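Local coordinates for protein beta-galactosidase (Bacteroides thetaiotaomicron, PDB 5MUJ) that probably cleaves arabinofuranosyl linkages in side chain B of the plant pectin rhamnogalacturonan II, whose glycan it binds in a pocket, at residues Q36-V41 and N301-S306; M74-Y79 and W103-R108; M224-G229 and W253-G258. One frame throughout, in Å; residues are numbered along the deposited sequence.

Contact 1 (Q36-V41 and N301-S306); sequences QIYEEV and NTFAAS
In this five-bladed beta-propeller the N-terminal helix 31-41 lies against one blade, with I37 and Y38 resting on F303 and A305 of strand 299-306, the third strand of its sheet. The short axes of 36-41 and 301-306 come within 10.2 Å at 134°; no hydrogen bond crosses between them, and apolar side chains dominate. F303 carries the contact. Its CG sits between the backbone N and the carbonyl carbon (chi1 71°), which sends the ring out to the helix. There I37 CG2, the branch anti to the backbone N, lies 3.5 Å from F303 CE2, while the other branch runs on until CD1 stands 4.0 Å from A305 CB; a branched isoleucine can thus serve a large and a small partner. The rim of F303 also reaches the helix backbone, CZ lying 3.8 Å from Y38 N, while CE1 is 4.0 Å from Y38 CB, at the edge of the tyrosine ring. Both rings stack with W315. With F303 reduced to an alanine, a gap is likely to open under I37 CG2, and W315 to lose one of its stacking partners. Here a terminal helix packs against one antiparallel blade of a beta-propeller.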
loop_
_atom_site.group_PDB
_atom_site.type_symbol
_atom_site.label_atom_id
_atom_site.label_comp_id
_atom_site.label_asym_id
_atom_site.label_seq_id
_atom_site.Cartn_x
_atom_site.Cartn_y
_atom_site.Cartn_z
ATOM N N GLN A 36 -2.870 19.753 -13.692
ATOM C CA GLN A 36 -1.593 19.343 -14.294
ATOM C C GLN A 36 -1.104 18.001 -13.731
ATOM O O GLN A 36 -0.595 17.177 -14.474
ATOM C CB GLN A 36 -0.516 20.397 -14.079
ATOM C CG GLN A 36 -0.755 21.703 -14.827
ATOM C CD GLN A 36 0.159 22.833 -14.378
ATOM O OE1 GLN A 36 1.014 22.657 -13.506
ATOM N NE2 GLN A 36 -0.022 24.010 -14.978
ATOM N N ILE A 37 -1.213 17.811 -12.417
ATOM C CA ILE A 37 -0.825 16.538 -11.762
ATOM C C ILE A 37 -1.682 15.387 -12.296
ATOM O O ILE A 37 -1.147 14.342 -12.663
ATOM C CB ILE A 37 -0.923 16.616 -10.215
ATOM C CG1 ILE A 37 0.172 17.553 -9.707
ATOM C CG2 ILE A 37 -0.760 15.226 -9.592
ATOM C CD1 ILE A 37 -0.039 18.033 -8.283
ATOM N N TYR A 38 -2.997 15.598 -12.399
ATOM C CA TYR A 38 -3.883 14.586 -12.998
ATOM C C TYR A 38 -3.406 14.155 -14.411
ATOM O O TYR A 38 -3.311 12.975 -14.700
ATOM C CB TYR A 38 -5.360 15.061 -13.022
ATOM C CG TYR A 38 -6.288 14.130 -13.790
ATOM C CD1 TYR A 38 -6.835 13.002 -13.211
ATOM C CD2 TYR A 38 -6.619 14.406 -15.112
ATOM C CE1 TYR A 38 -7.679 12.154 -13.930
ATOM C CE2 TYR A 38 -7.457 13.576 -15.827
ATOM C CZ TYR A 38 -7.979 12.461 -15.253
ATOM O OH TYR A 38 -8.803 11.624 -15.943
ATOM N N GLU A 39 -3.119 15.122 -15.270
ATOM C CA GLU A 39 -2.714 14.828 -16.640
ATOM C C GLU A 39 -1.389 14.072 -16.616
ATOM O O GLU A 39 -1.189 13.162 -17.401
ATOM C CB GLU A 39 -2.596 16.122 -17.410
ATOM C CG GLU A 39 -3.902 16.835 -17.684
ATOM C CD GLU A 39 -5.024 16.001 -18.305
ATOM O OE1 GLU A 39 -4.767 15.049 -19.082
ATOM O OE2 GLU A 39 -6.202 16.336 -18.068
ATOM N N GLU A 40 -0.498 14.427 -15.696
ATOM C CA GLU A 40 0.802 13.745 -15.550
ATOM C C GLU A 40 0.694 12.288 -15.073
ATOM O O GLU A 40 1.483 11.443 -15.495
ATOM C CB GLU A 40 1.699 14.564 -14.603
ATOM C CG GLU A 40 3.112 14.031 -14.342
ATOM C CD GLU A 40 4.022 14.017 -15.563
ATOM O OE1 GLU A 40 3.736 14.726 -16.554
ATOM O OE2 GLU A 40 5.049 13.308 -15.484
ATOM N N VAL A 41 -0.253 11.996 -14.164
ATOM C CA VAL A 41 -0.303 10.654 -13.530
ATOM C C VAL A 41 -1.358 9.698 -14.082
ATOM O O VAL A 41 -1.373 8.522 -13.720
ATOM C CB VAL A 41 -0.449 10.751 -11.990
ATOM C CG1 VAL A 41 0.620 11.674 -11.439
ATOM C CG2 VAL A 41 -1.839 11.217 -11.624
ATOM N N ASN A 301 -9.154 4.326 -6.787
ATOM C CA ASN A 301 -7.958 5.122 -6.535
ATOM C C ASN A 301 -8.091 6.546 -7.068
ATOM O O ASN A 301 -8.583 6.784 -8.183
ATOM C CB ASN A 301 -6.724 4.478 -7.201
ATOM C CG ASN A 301 -6.353 3.157 -6.577
ATOM O OD1 ASN A 301 -6.622 2.890 -5.422
ATOM N ND2 ASN A 301 -5.697 2.308 -7.354
ATOM N N THR A 302 -7.608 7.497 -6.269
ATOM C CA THR A 302 -7.401 8.867 -6.698
ATOM C C THR A 302 -6.138 9.447 -6.034
ATOM O O THR A 302 -5.271 8.678 -5.556
ATOM C CB THR A 302 -8.683 9.720 -6.572
ATOM O OG1 THR A 302 -8.463 11.020 -7.139
ATOM C CG2 THR A 302 -9.140 9.853 -5.134
ATOM N N PHE A 303 -6.004 10.771 -5.980
ATOM C CA PHE A 303 -4.825 11.330 -5.359
ATOM C C PHE A 303 -5.148 12.628 -4.660
ATOM O O PHE A 303 -6.171 13.239 -4.925
ATOM C CB PHE A 303 -3.723 11.574 -6.383
ATOM C CG PHE A 303 -4.023 12.707 -7.317
ATOM C CD1 PHE A 303 -4.829 12.507 -8.438
ATOM C CD2 PHE A 303 -3.545 13.978 -7.048
ATOM C CE1 PHE A 303 -5.119 13.571 -9.313
ATOM C CE2 PHE A 303 -3.838 15.039 -7.921
ATOM C CZ PHE A 303 -4.624 14.833 -9.052
ATOM N N ALA A 304 -4.208 12.995 -3.795
ATOM C CA ALA A 304 -4.146 14.287 -3.168
ATOM C C ALA A 304 -2.761 14.887 -3.324
ATOM O O ALA A 304 -1.812 14.185 -3.694
ATOM C CB ALA A 304 -4.524 14.150 -1.680
ATOM N N ALA A 305 -2.603 16.176 -3.034
ATOM C CA ALA A 305 -1.281 16.788 -3.092
ATOM C C ALA A 305 -1.066 17.780 -1.937
ATOM O O ALA A 305 -2.041 18.257 -1.346
ATOM C CB ALA A 305 -1.016 17.437 -4.466
ATOM N N SER A 306 0.198 18.021 -1.610
ATOM C CA SER A 306 0.580 18.837 -0.441
ATOM C C SER A 306 1.976 19.405 -0.608
ATOM O O SER A 306 2.834 18.780 -1.233
ATOM C CB SER A 306 0.533 17.994 0.838
ATOM O OG SER A 306 0.962 18.768 1.911
#

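Contact 2 (M74-Y79 and W103-R108); sequences MTYVVY and WRTLGR
M74 and Y76 on strand 71-79 reach past strand 90-97 to W103 and T105, so that two non-adjacent parts of one propeller blade meet across the strand between them, mainly through side chains. That middle strand is bonded through its backbone to M74 (by A95) and to Y76 (by W93).

M74, a selenomethionine in this structure, and W103 cross at about a right angle. The methionine leaves the strand with CG anti to the backbone N and then bends at its last torsion (chi3 -61°), bringing the methyl back over the indole. CE stands 3.5 Å above the plane of W103, over its centre, and 3.7 Å from the centroid of the six-membered ring, 19° from the normal: a CH-pi contact. The selenium takes part in the same Met-aromatic pairing from farther off, SE being 5.0 Å from that centroid. Nearer the backbone, M74 CB touches W103 CZ3 at 3.5 Å. A long, flexible and polarisable side chain suits a flat indole, because it can follow the ring from rim to middle. The indole is held at its N-H, where NE1 bonds to the carbonyl O of L100, and V51 of the neighbouring sheet touches M74, Y76 and W103 alike.

The second pair is polar and lies nearer the surface. Y76 and T105 also cross at about a right angle, the threonine meeting the phenol at its edge, near the ring plane. A tyrosine is long enough to carry a hydroxyl from a buried strand out to the exposed edge strand. Y76 OH and T105 OG1 share a hydrogen bond of 2.7 Å, while the T105 methyl CG2 comes to 3.2 Å from the same Y76 OH.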
loop_
_atom_site.group_PDB
_atom_site.type_symbol
_atom_site.label_atom_id
_atom_site.label_comp_id
_atom_site.label_asym_id
_atom_site.label_seq_id
_atom_site.Cartn_x
_atom_site.Cartn_y
_atom_site.Cartn_z
HETATM N N MSE A 74 8.707 -6.701 -7.402
HETATM C CA MSE A 74 7.437 -6.374 -6.741
HETATM C C MSE A 74 7.266 -7.262 -5.542
HETATM O O MSE A 74 7.205 -8.473 -5.660
HETATM C CB MSE A 74 6.258 -6.596 -7.699
HETATM C CG MSE A 74 4.941 -6.160 -7.033
HETATM SE SE MSE A 74 3.439 -6.998 -7.936
HETATM C CE MSE A 74 3.732 -6.227 -9.724
ATOM N N THR A 75 7.130 -6.643 -4.367
ATOM C CA THR A 75 6.632 -7.421 -3.197
ATOM C C THR A 75 5.120 -7.355 -3.203
ATOM O O THR A 75 4.553 -6.427 -3.729
ATOM C CB THR A 75 7.139 -6.978 -1.778
ATOM O OG1 THR A 75 6.891 -5.574 -1.551
ATOM C CG2 THR A 75 8.556 -7.263 -1.567
ATOM N N TYR A 76 4.504 -8.421 -2.718
ATOM C CA TYR A 76 3.045 -8.507 -2.584
ATOM C C TYR A 76 2.640 -9.458 -1.444
ATOM O O TYR A 76 3.444 -10.242 -0.963
ATOM C CB TYR A 76 2.377 -8.872 -3.905
ATOM C CG TYR A 76 2.740 -10.249 -4.447
ATOM C CD1 TYR A 76 1.992 -11.372 -4.100
ATOM C CD2 TYR A 76 3.808 -10.416 -5.359
ATOM C CE1 TYR A 76 2.310 -12.638 -4.561
ATOM C CE2 TYR A 76 4.129 -11.692 -5.849
ATOM C CZ TYR A 76 3.358 -12.775 -5.501
ATOM O OH TYR A 76 3.650 -14.033 -5.969
ATOM N N VAL A 77 1.399 -9.319 -0.980
ATOM C CA VAL A 77 0.930 -10.180 0.075
ATOM C C VAL A 77 -0.016 -11.235 -0.511
ATOM O O VAL A 77 -0.718 -11.002 -1.511
ATOM C CB VAL A 77 0.261 -9.387 1.236
ATOM C CG1 VAL A 77 1.256 -8.336 1.735
ATOM C CG2 VAL A 77 -1.091 -8.784 0.822
ATOM N N VAL A 78 0.012 -12.400 0.097
ATOM C CA VAL A 78 -0.857 -13.488 -0.215
ATOM C C VAL A 78 -1.662 -13.842 1.073
ATOM O O VAL A 78 -1.102 -14.030 2.171
ATOM C CB VAL A 78 -0.062 -14.729 -0.658
ATOM C CG1 VAL A 78 -0.959 -15.946 -0.766
ATOM C CG2 VAL A 78 0.657 -14.478 -2.000
ATOM N N TYR A 79 -2.958 -13.964 0.914
ATOM C CA TYR A 79 -3.857 -14.531 1.946
ATOM C C TYR A 79 -4.296 -15.887 1.425
ATOM O O TYR A 79 -4.719 -15.976 0.256
ATOM C CB TYR A 79 -5.068 -13.620 2.168
ATOM C CG TYR A 79 -6.148 -14.279 2.990
ATOM C CD1 TYR A 79 -5.976 -14.479 4.363
ATOM C CD2 TYR A 79 -7.317 -14.718 2.413
ATOM C CE1 TYR A 79 -6.935 -15.120 5.109
ATOM C CE2 TYR A 79 -8.303 -15.341 3.165
ATOM C CZ TYR A 79 -8.099 -15.540 4.521
ATOM O OH TYR A 79 -9.049 -16.131 5.321
ATOM N N TRP A 103 5.540 -10.776 -15.122
ATOM C CA TRP A 103 6.062 -10.973 -13.735
ATOM C C TRP A 103 6.269 -12.445 -13.442
ATOM O O TRP A 103 5.447 -13.293 -13.836
ATOM C CB TRP A 103 5.105 -10.358 -12.656
ATOM C CG TRP A 103 5.134 -8.889 -12.743
ATOM C CD1 TRP A 103 4.325 -8.086 -13.520
ATOM C CD2 TRP A 103 6.052 -8.008 -12.091
ATOM N NE1 TRP A 103 4.714 -6.769 -13.401
ATOM C CE2 TRP A 103 5.765 -6.700 -12.526
ATOM C CE3 TRP A 103 7.111 -8.200 -11.212
ATOM C CZ2 TRP A 103 6.532 -5.616 -12.132
ATOM C CZ3 TRP A 103 7.828 -7.137 -10.825
ATOM C CH2 TRP A 103 7.536 -5.859 -11.257
ATOM N N ARG A 104 7.364 -12.755 -12.748
ATOM C CA ARG A 104 7.609 -14.134 -12.300
ATOM C C ARG A 104 7.842 -14.188 -10.784
ATOM O O ARG A 104 8.782 -13.592 -10.274
ATOM C CB ARG A 104 8.805 -14.724 -13.024
ATOM C CG ARG A 104 8.673 -14.782 -14.555
ATOM C CD ARG A 104 9.974 -15.251 -15.178
ATOM N NE ARG A 104 11.048 -14.294 -14.898
ATOM C CZ ARG A 104 11.296 -13.207 -15.629
ATOM N NH1 ARG A 104 10.559 -12.938 -16.708
ATOM N NH2 ARG A 104 12.267 -12.373 -15.275
ATOM N N THR A 105 7.018 -14.970 -10.102
ATOM C CA THR A 105 7.119 -15.073 -8.623
ATOM C C THR A 105 8.312 -15.888 -8.236
ATOM O O THR A 105 8.566 -16.965 -8.850
ATOM C CB THR A 105 5.856 -15.665 -8.048
ATOM O OG1 THR A 105 4.836 -14.695 -8.268
ATOM C CG2 THR A 105 6.039 -15.999 -6.561
ATOM N N LEU A 106 9.085 -15.354 -7.277
ATOM C CA LEU A 106 10.328 -15.990 -6.846
ATOM C C LEU A 106 10.204 -16.807 -5.567
ATOM O O LEU A 106 10.923 -17.804 -5.425
ATOM C CB LEU A 106 11.433 -14.956 -6.675
ATOM C CG LEU A 106 11.876 -14.182 -7.910
ATOM C CD1 LEU A 106 12.911 -13.108 -7.619
ATOM C CD2 LEU A 106 12.495 -15.117 -8.961
ATOM N N GLY A 107 9.321 -16.396 -4.649
ATOM C CA GLY A 107 9.184 -17.050 -3.338
ATOM C C GLY A 107 8.957 -15.997 -2.286
ATOM O O GLY A 107 8.873 -14.804 -2.589
ATOM N N ARG A 108 8.888 -16.494 -1.048
ATOM C CA ARG A 108 8.587 -15.658 0.120
ATOM C C ARG A 108 9.753 -14.816 0.628
ATOM O O ARG A 108 10.928 -15.241 0.588
ATOM C CB ARG A 108 8.066 -16.515 1.274
ATOM C CG ARG A 108 6.753 -17.246 1.019
ATOM C CD ARG A 108 6.605 -18.324 2.046
ATOM N NE ARG A 108 5.456 -19.189 1.916
ATOM C CZ ARG A 108 5.430 -20.336 1.273
ATOM N NH1 ARG A 108 6.479 -20.753 0.546
ATOM N NH2 ARG A 108 4.320 -21.042 1.291
#

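Contact 3 (M224-G229 and W253-G258); sequences MFYNAG and WKRYPG
Aromatic contact comes first: M224, a selenomethionine here, turns its methyl onto the face of W253. The chain runs out from strand 222-231 with CG anti to the backbone N and folds at chi3 (-57°). That bend sets CE 3.7 Å from the centroid of the six-membered ring of W253, only 3° off the normal, a CH-pi contact over the face. SE is farther, 5.1 Å from the same centroid, and completes a Met-aromatic contact.

Plain apolar packing adds to this. M224 CB lies 3.6 Å from W253 CZ3, and the two side chains cross at about a right angle. The indole also touches A245 and V210, while NE1, the one polar atom of the ring system, bonds to the carbonyl O of M250.

The setting is a blade of a five-bladed beta-propeller. Strand 222-231 is second and 254-255 fourth in a four-stranded antiparallel sheet, and strand 238-247 runs between them, with M224 joined to A245 and Y226 to G243 by backbone bonds.

The polar group is Y226 with R255. Y226 OH stands 3.6 Å from R255 NE and 3.8 Å from R255 CG, the phenol and guanidinium planes being 71° apart; this is proximity without a hydrogen bond. The link between them is E201, whose OE1 bonds to Y226 OH and whose OE2 forms a salt bridge with R255 NE. An arginine suits this buried place because its several N-H groups serve more than one acid at once: NH1 also pairs with D194 and D196, which would probably stabilise the cation. A bend at chi2 carries the arginine chain past the hydroxyl of the tyrosine, so that CG and NE lie beside it and NH1 farther on; the tyrosine ring meets that of W200.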
loop_
_atom_site.group_PDB
_atom_site.type_symbol
_atom_site.label_atom_id
_atom_site.label_comp_id
_atom_site.label_asym_id
_atom_site.label_seq_id
_atom_site.Cartn_x
_atom_site.Cartn_y
_atom_site.Cartn_z
HETATM N N MSE A 224 6.656 8.035 8.615
HETATM C CA MSE A 224 5.765 6.967 8.318
HETATM C C MSE A 224 4.381 7.442 8.025
HETATM O O MSE A 224 3.844 8.199 8.782
HETATM C CB MSE A 224 5.752 5.986 9.480
HETATM C CG MSE A 224 4.779 4.913 9.155
HETATM SE SE MSE A 224 4.405 3.730 10.715
HETATM C CE MSE A 224 6.200 3.071 11.174
ATOM N N PHE A 225 3.807 7.030 6.890
ATOM C CA PHE A 225 2.472 7.290 6.514
ATOM C C PHE A 225 1.760 5.938 6.680
ATOM O O PHE A 225 2.153 4.937 6.223
ATOM C CB PHE A 225 2.253 7.860 5.064
ATOM C CG PHE A 225 2.406 9.337 4.951
ATOM C CD1 PHE A 225 3.629 9.901 5.007
ATOM C CD2 PHE A 225 1.304 10.192 4.865
ATOM C CE1 PHE A 225 3.788 11.229 4.936
ATOM C CE2 PHE A 225 1.483 11.569 4.811
ATOM C CZ PHE A 225 2.735 12.078 4.796
ATOM N N TYR A 226 0.719 5.923 7.496
ATOM C CA TYR A 226 -0.024 4.682 7.752
ATOM C C TYR A 226 -1.504 4.910 7.952
ATOM O O TYR A 226 -1.927 6.008 8.345
ATOM C CB TYR A 226 0.545 3.880 8.941
ATOM C CG TYR A 226 0.391 4.441 10.352
ATOM C CD1 TYR A 226 1.086 5.582 10.753
ATOM C CD2 TYR A 226 -0.364 3.750 11.287
ATOM C CE1 TYR A 226 1.006 6.034 12.072
ATOM C CE2 TYR A 226 -0.494 4.230 12.590
ATOM C CZ TYR A 226 0.216 5.366 12.955
ATOM O OH TYR A 226 0.173 5.861 14.256
ATOM N N ASN A 227 -2.303 3.906 7.621
ATOM C CA ASN A 227 -3.746 3.970 7.836
ATOM C C ASN A 227 -4.156 2.984 8.932
ATOM O O ASN A 227 -3.466 2.030 9.254
ATOM C CB ASN A 227 -4.594 3.862 6.529
ATOM C CG ASN A 227 -4.330 2.597 5.734
ATOM O OD1 ASN A 227 -3.271 2.468 5.098
ATOM N ND2 ASN A 227 -5.334 1.712 5.670
ATOM N N ALA A 228 -5.232 3.339 9.632
ATOM C CA ALA A 228 -5.658 2.610 10.815
ATOM C C ALA A 228 -7.135 2.886 11.000
ATOM O O ALA A 228 -7.629 3.819 10.424
ATOM C CB ALA A 228 -4.873 3.095 12.028
ATOM N N GLY A 229 -7.809 2.035 11.784
ATOM C CA GLY A 229 -9.231 2.158 12.077
ATOM C C GLY A 229 -9.458 2.772 13.461
ATOM O O GLY A 229 -8.752 2.478 14.377
ATOM N N TRP A 253 9.377 5.440 17.703
ATOM C CA TRP A 253 8.407 6.220 16.931
ATOM C C TRP A 253 7.544 7.101 17.827
ATOM O O TRP A 253 7.207 6.693 18.938
ATOM C CB TRP A 253 7.525 5.268 16.113
ATOM C CG TRP A 253 8.344 4.572 15.067
ATOM C CD1 TRP A 253 9.064 3.421 15.222
ATOM C CD2 TRP A 253 8.592 5.027 13.722
ATOM N NE1 TRP A 253 9.748 3.138 14.056
ATOM C CE2 TRP A 253 9.456 4.094 13.117
ATOM C CE3 TRP A 253 8.149 6.124 12.965
ATOM C CZ2 TRP A 253 9.906 4.235 11.785
ATOM C CZ3 TRP A 253 8.599 6.268 11.646
ATOM C CH2 TRP A 253 9.458 5.319 11.066
ATOM N N LYS A 254 7.259 8.320 17.371
ATOM C CA LYS A 254 6.262 9.210 17.983
ATOM C C LYS A 254 5.184 9.495 16.937
ATOM O O LYS A 254 5.513 9.646 15.751
ATOM C CB LYS A 254 6.872 10.561 18.375
ATOM C CG LYS A 254 8.119 10.546 19.235
ATOM C CD LYS A 254 8.725 11.944 19.227
ATOM C CE LYS A 254 9.816 12.121 20.267
ATOM N NZ LYS A 254 10.686 13.287 19.937
ATOM N N ARG A 255 3.925 9.537 17.346
ATOM C CA ARG A 255 2.832 10.002 16.499
ATOM C C ARG A 255 2.966 11.500 16.231
ATOM O O ARG A 255 3.366 12.279 17.122
ATOM C CB ARG A 255 1.469 9.751 17.132
ATOM C CG ARG A 255 0.907 8.364 16.995
ATOM C CD ARG A 255 1.616 7.363 17.851
ATOM N NE ARG A 255 0.923 6.082 17.760
ATOM C CZ ARG A 255 1.316 4.944 18.314
ATOM N NH1 ARG A 255 2.416 4.887 19.041
ATOM N NH2 ARG A 255 0.547 3.856 18.172
ATOM N N TYR A 256 2.538 11.916 15.055
ATOM C CA TYR A 256 2.395 13.315 14.735
ATOM C C TYR A 256 1.221 13.842 15.555
ATOM O O TYR A 256 0.125 13.231 15.565
ATOM C CB TYR A 256 2.189 13.520 13.219
ATOM C CG TYR A 256 1.888 14.951 12.835
ATOM C CD1 TYR A 256 2.838 15.950 13.012
ATOM C CD2 TYR A 256 0.660 15.303 12.281
ATOM C CE1 TYR A 256 2.577 17.265 12.665
ATOM C CE2 TYR A 256 0.379 16.615 11.913
ATOM C CZ TYR A 256 1.335 17.592 12.103
ATOM O OH TYR A 256 1.094 18.908 11.751
ATOM N N PRO A 257 1.450 14.948 16.305
ATOM C CA PRO A 257 0.383 15.408 17.175
ATOM C C PRO A 257 -0.871 15.816 16.441
ATOM O O PRO A 257 -1.930 15.745 17.034
ATOM C CB PRO A 257 0.995 16.634 17.845
ATOM C CG PRO A 257 2.409 16.300 17.957
ATOM C CD PRO A 257 2.700 15.682 16.602
ATOM N N GLY A 258 -0.748 16.239 15.180
ATOM C CA GLY A 258 -1.891 16.652 14.372
ATOM C C GLY A 258 -2.620 15.554 13.619
ATOM O O GLY A 258 -3.462 15.860 12.782
#

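In the fold
Contacts 2 and 3 occupy matching places in two blades of the propeller: each spans from the second strand of its sheet, past the third, to the start of the fourth, with the same methionine-tryptophan pairing. They lie on opposite sides of the chain's centre, with their centres 27 Å apart. Contact 1 instead brings the N-terminal helix to the blade that follows that of contact 3 in the chain, and comes within about 7 Å of contact 3 at the nearest atoms. Along the chain it encloses both others. The glycan is touched by G229 at the end of 224-229, whereas the side chains of Y76 and Y226 stay about 12 Å from the nearest named sugars, a rhamnose and a modified fucose respectively.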